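PDB 6VS4: small COPII coat GTPase SAR1, which belongs to the Arf/Sar1 branch of small P-loop GTPases and holds guanosine-5'-diphosphate, with a magnesium ion also present in the model. Local coordinates for residues Leu55-Lys60 / Asp65-Thr70; Thr75-Ile78 / Leu83-Gln86. All blocks are in the same frame, centred on the assembly; numbering follows the deposited sequence.

Contact 1: Leu55-Lys60 / Asp65-Thr70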
ATOM      1  N   LEU A  55      -3.620  24.986   8.770  1.00 45.42           N
ATOM      2  CA  LEU A  55      -3.177  24.983   7.380  1.00 40.10           C
ATOM      3  C   LEU A  55      -1.658  24.941   7.281  1.00 51.69           C
ATOM      4  O   LEU A  55      -1.103  24.176   6.481  1.00 50.83           O
ATOM      5  CB  LEU A  55      -3.720  26.209   6.644  1.00 40.68           C
ATOM      6  CG  LEU A  55      -3.178  26.389   5.218  1.00 40.90           C
ATOM      7  CD1 LEU A  55      -3.455  25.161   4.346  1.00 36.25           C
ATOM      8  CD2 LEU A  55      -3.753  27.642   4.580  1.00 47.46           C
ATOM      9  N   VAL A  56      -0.968  25.757   8.081  1.00 41.42           N
ATOM     10  CA  VAL A  56       0.485  25.806   7.978  1.00 41.90           C
ATOM     11  C   VAL A  56       1.095  24.489   8.446  1.00 46.09           C
ATOM     12  O   VAL A  56       2.070  23.999   7.861  1.00 44.12           O
ATOM     13  CB  VAL A  56       1.030  27.021   8.750  1.00 42.69           C
ATOM     14  CG1 VAL A  56       2.541  27.014   8.760  1.00 42.64           C
ATOM     15  CG2 VAL A  56       0.522  28.310   8.100  1.00 42.01           C
ATOM     16  N   ASN A  57       0.509  23.877   9.479  1.00 46.05           N
ATOM     17  CA  ASN A  57       0.935  22.544   9.882  1.00 52.21           C
ATOM     18  C   ASN A  57       0.695  21.528   8.775  1.00 51.39           C
ATOM     19  O   ASN A  57       1.432  20.543   8.665  1.00 52.90           O
ATOM     20  CB  ASN A  57       0.217  22.122  11.164  1.00 46.83           C
ATOM     21  CG  ASN A  57       0.716  22.873  12.379  1.00 59.56           C
ATOM     22  OD1 ASN A  57       1.768  23.511  12.333  1.00 59.35           O
ATOM     23  ND2 ASN A  57      -0.032  22.796  13.477  1.00 57.37           N
ATOM     24  N   LYS A  58      -0.320  21.754   7.943  1.00 52.23           N
ATOM     25  CA  LYS A  58      -0.585  20.851   6.834  1.00 55.48           C
ATOM     26  C   LYS A  58       0.484  20.964   5.751  1.00 50.94           C
ATOM     27  O   LYS A  58       0.818  19.965   5.109  1.00 52.14           O
ATOM     28  CB  LYS A  58      -1.972  21.150   6.259  1.00 55.92           C
ATOM     29  CG  LYS A  58      -2.562  20.055   5.400  1.00 59.71           C
ATOM     30  CD  LYS A  58      -3.996  20.371   4.992  1.00 49.65           C
ATOM     31  CE  LYS A  58      -4.771  19.081   4.725  1.00 48.67           C
ATOM     32  NZ  LYS A  58      -5.029  18.339   6.012  1.00 52.42           N
ATOM     33  N   LEU A  59       1.058  22.155   5.568  1.00 50.83           N
ATOM     34  CA  LEU A  59       2.022  22.386   4.501  1.00 51.21           C
ATOM     35  C   LEU A  59       3.429  21.950   4.876  1.00 54.01           C
ATOM     36  O   LEU A  59       4.213  21.593   3.996  1.00 64.80           O
ATOM     37  CB  LEU A  59       2.039  23.866   4.124  1.00 53.36           C
ATOM     38  CG  LEU A  59       0.714  24.471   3.669  1.00 57.35           C
ATOM     39  CD1 LEU A  59       0.818  25.984   3.611  1.00 59.49           C
ATOM     40  CD2 LEU A  59       0.312  23.910   2.325  1.00 57.80           C
ATOM     41  N   LYS A  60       3.766  21.967   6.159  1.00 55.02           N
ATOM     42  CA  LYS A  60       5.145  21.782   6.577  1.00 58.45           C
ATOM     43  C   LYS A  60       5.524  20.305   6.609  1.00 63.57           C
ATOM     44  O   LYS A  60       4.676  19.422   6.770  1.00 75.62           O
ATOM     45  CB  LYS A  60       5.362  22.420   7.952  1.00 58.38           C
ATOM     46  CG  LYS A  60       4.861  21.591   9.117  1.00 62.43           C
ATOM     47  CD  LYS A  60       4.984  22.344  10.428  1.00 64.21           C
ATOM     48  CE  LYS A  60       4.969  21.383  11.605  1.00 75.95           C
ATOM     49  NZ  LYS A  60       6.362  20.960  11.972  1.00 83.59           N
ATOM     50  N   ASP A  65      11.165  21.384   8.594  1.00 84.15           N
ATOM     51  CA  ASP A  65      10.661  22.735   8.817  1.00 81.85           C
ATOM     52  C   ASP A  65      10.370  22.964  10.296  1.00 76.35           C
ATOM     53  O   ASP A  65       9.694  22.153  10.937  1.00 80.80           O
ATOM     54  CB  ASP A  65       9.416  22.975   7.969  1.00 81.02           C
ATOM     55  CG  ASP A  65       9.608  22.521   6.533  1.00 84.11           C
ATOM     56  OD1 ASP A  65      10.694  22.778   5.969  1.00 86.20           O
ATOM     57  OD2 ASP A  65       8.681  21.901   5.973  1.00 85.12           O
ATOM     58  N   VAL A  66      10.857  24.083  10.827  1.00 66.68           N
ATOM     59  CA  VAL A  66      10.827  24.359  12.259  1.00 64.59           C
ATOM     60  C   VAL A  66      10.256  25.756  12.486  1.00 68.96           C
ATOM     61  O   VAL A  66      10.737  26.734  11.901  1.00 70.11           O
ATOM     62  CB  VAL A  66      12.237  24.241  12.872  1.00 66.34           C
ATOM     63  CG1 VAL A  66      12.236  24.634  14.333  1.00 68.73           C
ATOM     64  CG2 VAL A  66      12.764  22.826  12.702  1.00 67.15           C
ATOM     65  N   TYR A  67       9.249  25.849  13.356  1.00 62.14           N
ATOM     66  CA  TYR A  67       8.718  27.150  13.739  1.00 62.79           C
ATOM     67  C   TYR A  67       9.781  27.959  14.470  1.00 67.47           C
ATOM     68  O   TYR A  67      10.553  27.420  15.271  1.00 61.53           O
ATOM     69  CB  TYR A  67       7.484  26.986  14.631  1.00 62.75           C
ATOM     70  CG  TYR A  67       6.185  26.704  13.902  1.00 53.83           C
ATOM     71  CD1 TYR A  67       5.702  25.407  13.771  1.00 56.33           C
ATOM     72  CD2 TYR A  67       5.438  27.740  13.353  1.00 51.83           C
ATOM     73  CE1 TYR A  67       4.511  25.149  13.109  1.00 56.25           C
ATOM     74  CE2 TYR A  67       4.237  27.498  12.695  1.00 51.00           C
ATOM     75  CZ  TYR A  67       3.779  26.201  12.576  1.00 63.18           C
ATOM     76  OH  TYR A  67       2.587  25.955  11.921  1.00 65.37           O
ATOM     77  N   MET A  68       9.819  29.262  14.190  1.00 58.02           N
ATOM     78  CA  MET A  68      10.757  30.146  14.867  1.00 66.49           C
ATOM     79  C   MET A  68      10.025  30.905  15.961  1.00 75.08           C
ATOM     80  O   MET A  68       8.857  31.275  15.786  1.00 68.91           O
ATOM     81  CB  MET A  68      11.373  31.157  13.895  1.00 65.51           C
ATOM     82  CG  MET A  68      12.070  30.550  12.682  1.00 81.02           C
ATOM     83  SD  MET A  68      13.552  29.588  13.024  1.00104.70           S
ATOM     84  CE  MET A  68      14.339  29.619  11.410  1.00107.75           C
ATOM     85  N   PRO A  69      10.649  31.138  17.111  1.00 76.02           N
ATOM     86  CA  PRO A  69       9.943  31.851  18.178  1.00 74.05           C
ATOM     87  C   PRO A  69       9.724  33.308  17.807  1.00 73.21           C
ATOM     88  O   PRO A  69      10.659  34.018  17.431  1.00 76.99           O
ATOM     89  CB  PRO A  69      10.879  31.707  19.383  1.00 70.67           C
ATOM     90  CG  PRO A  69      12.217  31.489  18.788  1.00 72.02           C
ATOM     91  CD  PRO A  69      11.981  30.689  17.539  1.00 70.31           C
ATOM     92  N   THR A  70       8.481  33.748  17.930  1.00 70.53           N
ATOM     93  CA  THR A  70       8.159  35.157  17.841  1.00 74.60           C
ATOM     94  C   THR A  70       7.855  35.602  19.258  1.00 87.52           C
ATOM     95  O   THR A  70       7.673  34.780  20.162  1.00 95.97           O
ATOM     96  CB  THR A  70       6.958  35.432  16.931  1.00 70.23           C
ATOM     97  OG1 THR A  70       5.741  35.136  17.631  1.00 73.29           O
ATOM     98  CG2 THR A  70       7.024  34.566  15.686  1.00 64.82           C
TER

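Contact 2: Thr75-Ile78 / Leu83-Gln86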
ATOM      1  N   THR A  75       1.421  35.918  16.663  1.00 69.60           N
ATOM      2  CA  THR A  75       2.153  35.676  15.429  1.00 66.87           C
ATOM      3  C   THR A  75       2.881  34.338  15.461  1.00 66.79           C
ATOM      4  O   THR A  75       3.242  33.823  16.523  1.00 69.90           O
ATOM      5  CB  THR A  75       3.176  36.786  15.151  1.00 69.69           C
ATOM      6  OG1 THR A  75       4.178  36.784  16.173  1.00 73.69           O
ATOM      7  CG2 THR A  75       2.491  38.142  15.125  1.00 69.93           C
ATOM      8  N   SER A  76       3.082  33.788  14.269  1.00 67.22           N
ATOM      9  CA  SER A  76       3.848  32.575  14.049  1.00 63.67           C
ATOM     10  C   SER A  76       4.687  32.783  12.801  1.00 67.49           C
ATOM     11  O   SER A  76       4.321  33.566  11.918  1.00 62.43           O
ATOM     12  CB  SER A  76       2.949  31.343  13.873  1.00 69.40           C
ATOM     13  OG  SER A  76       2.243  31.057  15.063  1.00 83.94           O
ATOM     14  N   TYR A  77       5.814  32.077  12.729  1.00 63.14           N
ATOM     15  CA  TYR A  77       6.688  32.172  11.569  1.00 60.43           C
ATOM     16  C   TYR A  77       7.402  30.844  11.354  1.00 63.07           C
ATOM     17  O   TYR A  77       8.001  30.298  12.288  1.00 63.26           O
ATOM     18  CB  TYR A  77       7.702  33.315  11.735  1.00 63.24           C
ATOM     19  CG  TYR A  77       8.617  33.478  10.543  1.00 62.29           C
ATOM     20  CD1 TYR A  77       8.163  34.072   9.370  1.00 62.39           C
ATOM     21  CD2 TYR A  77       9.926  33.015  10.580  1.00 66.68           C
ATOM     22  CE1 TYR A  77       8.989  34.209   8.271  1.00 65.80           C
ATOM     23  CE2 TYR A  77      10.762  33.145   9.483  1.00 74.92           C
ATOM     24  CZ  TYR A  77      10.288  33.743   8.332  1.00 75.91           C
ATOM     25  OH  TYR A  77      11.112  33.878   7.240  1.00 80.26           O
ATOM     26  N   ILE A  78       7.341  30.338  10.124  1.00 61.30           N
ATOM     27  CA  ILE A  78       8.055  29.119   9.754  1.00 57.08           C
ATOM     28  C   ILE A  78       8.450  29.214   8.286  1.00 50.96           C
ATOM     29  O   ILE A  78       7.674  29.679   7.445  1.00 57.60           O
ATOM     30  CB  ILE A  78       7.204  27.860  10.025  1.00 57.14           C
ATOM     31  CG1 ILE A  78       7.980  26.593   9.644  1.00 55.36           C
ATOM     32  CG2 ILE A  78       5.900  27.931   9.257  1.00 44.78           C
ATOM     33  CD1 ILE A  78       7.220  25.320   9.899  1.00 47.28           C
ATOM     34  N   LEU A  83       8.725  29.173   0.889  1.00 51.15           N
ATOM     35  CA  LEU A  83       7.557  29.801   1.491  1.00 55.98           C
ATOM     36  C   LEU A  83       7.947  30.341   2.863  1.00 61.72           C
ATOM     37  O   LEU A  83       8.212  29.570   3.790  1.00 58.13           O
ATOM     38  CB  LEU A  83       6.420  28.786   1.585  1.00 55.56           C
ATOM     39  CG  LEU A  83       4.969  29.254   1.527  1.00 64.33           C
ATOM     40  CD1 LEU A  83       4.036  28.060   1.467  1.00 63.17           C
ATOM     41  CD2 LEU A  83       4.634  30.122   2.718  1.00 66.56           C
ATOM     42  N   LYS A  84       8.021  31.662   2.992  1.00 68.55           N
ATOM     43  CA  LYS A  84       8.237  32.277   4.299  1.00 54.13           C
ATOM     44  C   LYS A  84       6.857  32.603   4.849  1.00 59.89           C
ATOM     45  O   LYS A  84       6.258  33.629   4.512  1.00 63.63           O
ATOM     46  CB  LYS A  84       9.157  33.491   4.199  1.00 58.38           C
ATOM     47  CG  LYS A  84      10.558  33.129   3.648  1.00 62.21           C
ATOM     48  CD  LYS A  84      11.534  34.314   3.603  1.00 76.77           C
ATOM     49  CE  LYS A  84      11.212  35.307   2.493  1.00 86.30           C
ATOM     50  NZ  LYS A  84      12.059  36.539   2.559  1.00 90.56           N
ATOM     51  N   ALA A  85       6.342  31.712   5.688  1.00 50.74           N
ATOM     52  CA  ALA A  85       4.959  31.781   6.132  1.00 47.63           C
ATOM     53  C   ALA A  85       4.903  32.567   7.433  1.00 57.35           C
ATOM     54  O   ALA A  85       5.465  32.143   8.448  1.00 57.51           O
ATOM     55  CB  ALA A  85       4.365  30.385   6.316  1.00 44.37           C
ATOM     56  N   GLN A  86       4.247  33.723   7.387  1.00 54.70           N
ATOM     57  CA  GLN A  86       4.024  34.566   8.554  1.00 52.52           C
ATOM     58  C   GLN A  86       2.541  34.478   8.902  1.00 55.71           C
ATOM     59  O   GLN A  86       1.689  34.875   8.100  1.00 58.71           O
ATOM     60  CB  GLN A  86       4.441  36.006   8.261  1.00 59.88           C
ATOM     61  CG  GLN A  86       4.308  36.967   9.434  1.00 79.83           C
ATOM     62  CD  GLN A  86       5.491  36.892  10.387  1.00 89.14           C
ATOM     63  OE1 GLN A  86       6.644  37.057   9.981  1.00 83.09           O
ATOM     64  NE2 GLN A  86       5.208  36.636  11.661  1.00 95.46           N
TER

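Contact 1: Leu55-Lys60 / Asp65-Thr70
Tyr67 reaches across to the C-terminal part of helix 52-59, where it meets Val56 and Asn57, and to Lys60 just beyond it. In this small GTPase of the Arf family, the helix is the one that follows the probable P-loop, and Tyr67 lies on the short outer strand 67-68 of the central sheet. The polar tie is a hydrogen bond given by Tyr67 OH to Asn57 OD1, 2.6 Å long. The oxygen approaches at the edge of the ring, near its plane, whereas the amide plane stands 85° to the ring. Seen from the amide, the hydroxyl sits above the carbonyl plane, with a C=O...O angle of 139°. Two aliphatic groups also come obliquely to the ring: Val56 CG1 lies 3.3 Å from Tyr67 OH, and Lys60 CD is 3.9 Å from Tyr67 CE1. The lysine chain crosses the ring at about a right angle, and CD and CE are the atoms that come near CE1.

Behind these groups, Val56 CG1 is set anti to the backbone N (chi1 175°), which turns that branch to the tyrosine. The side chain of Asn57 touches residues of the probable P-loop and lies about 7 Å from the bound GDP, so the bond links the outer strand to the neighbourhood of the nucleotide without reaching it. At Lys60, just past the helix, Asp65 approaches the backbone. Its OD2 accepts a hydrogen bond from Ser61 N, in the turn that follows the helix. Lys60 NZ and Asp65 OD2 are 6.5 Å apart, too far for a salt bridge; that carboxylate oxygen instead approaches Lys60 CA at 3.6 Å.

Contact 2: Thr75-Ile78 / Leu83-Gln86
The Tyr77 ring and the Gln86 amide lie on one face of the antiparallel hairpin 75-80/83-90, their planes 25° apart although the side chains cross at about a right angle. Gln86 OE1 comes obliquely to the ring, 3.4 Å from Tyr77 CD1, and Ala85 O and Lys84 CB also approach it obliquely. With CG anti to the backbone N (chi1 -179°), the tyrosine extends beside Lys84, the two side chains pointing the same way; Tyr77 OH lies 3.6 Å from Lys84 CB and is hydrogen-bonded to Glu79 OE2, further along the same strand. The amide nitrogen of Gln86 is near Ser76 O, but the angle is too poor for a hydrogen bond.

Tyr77 and Gln86 form a non-hydrogen-bonded pair, and Ile78 and Ala85 the adjoining hydrogen-bonded pair. Ile78 N donates a hydrogen bond to Ala85 O (3.1 Å, N-H...O angle 163°), and Ala85 N donates one to Ile78 O (3.0 Å). On the other face, Ile78 CG2 meets Ala85 CB at 4.1 Å. Ala85 O also receives a CA-H...O contact from Tyr77, 3.4 Å from its CA. Between these segments, directional bonding comes from the reciprocal backbone pair, while the glutamine amide adds contact without a hydrogen bond.

How the contacts relate
From helix 9-33 the chain runs through strand 40-47 and the probable P-loop into helix 52-59. Contact 1 then closes a short turn, bringing strand 67-68 back beside the helix end. Contact 2 opens only afterwards and closes the hairpin 75-80/83-90, so the two are in series, neither nested nor crossed. Their centres lie about 7 Å apart and they share the sheet edge: Met68 N is 2.8 Å from Tyr77 O, a probable hydrogen bond, and Val56 CG1 packs 3.5 Å from Ile78 CG2. Helix, outer strand and hairpin are thereby joined, and strand 83-90 continues the connection to strand 40-47.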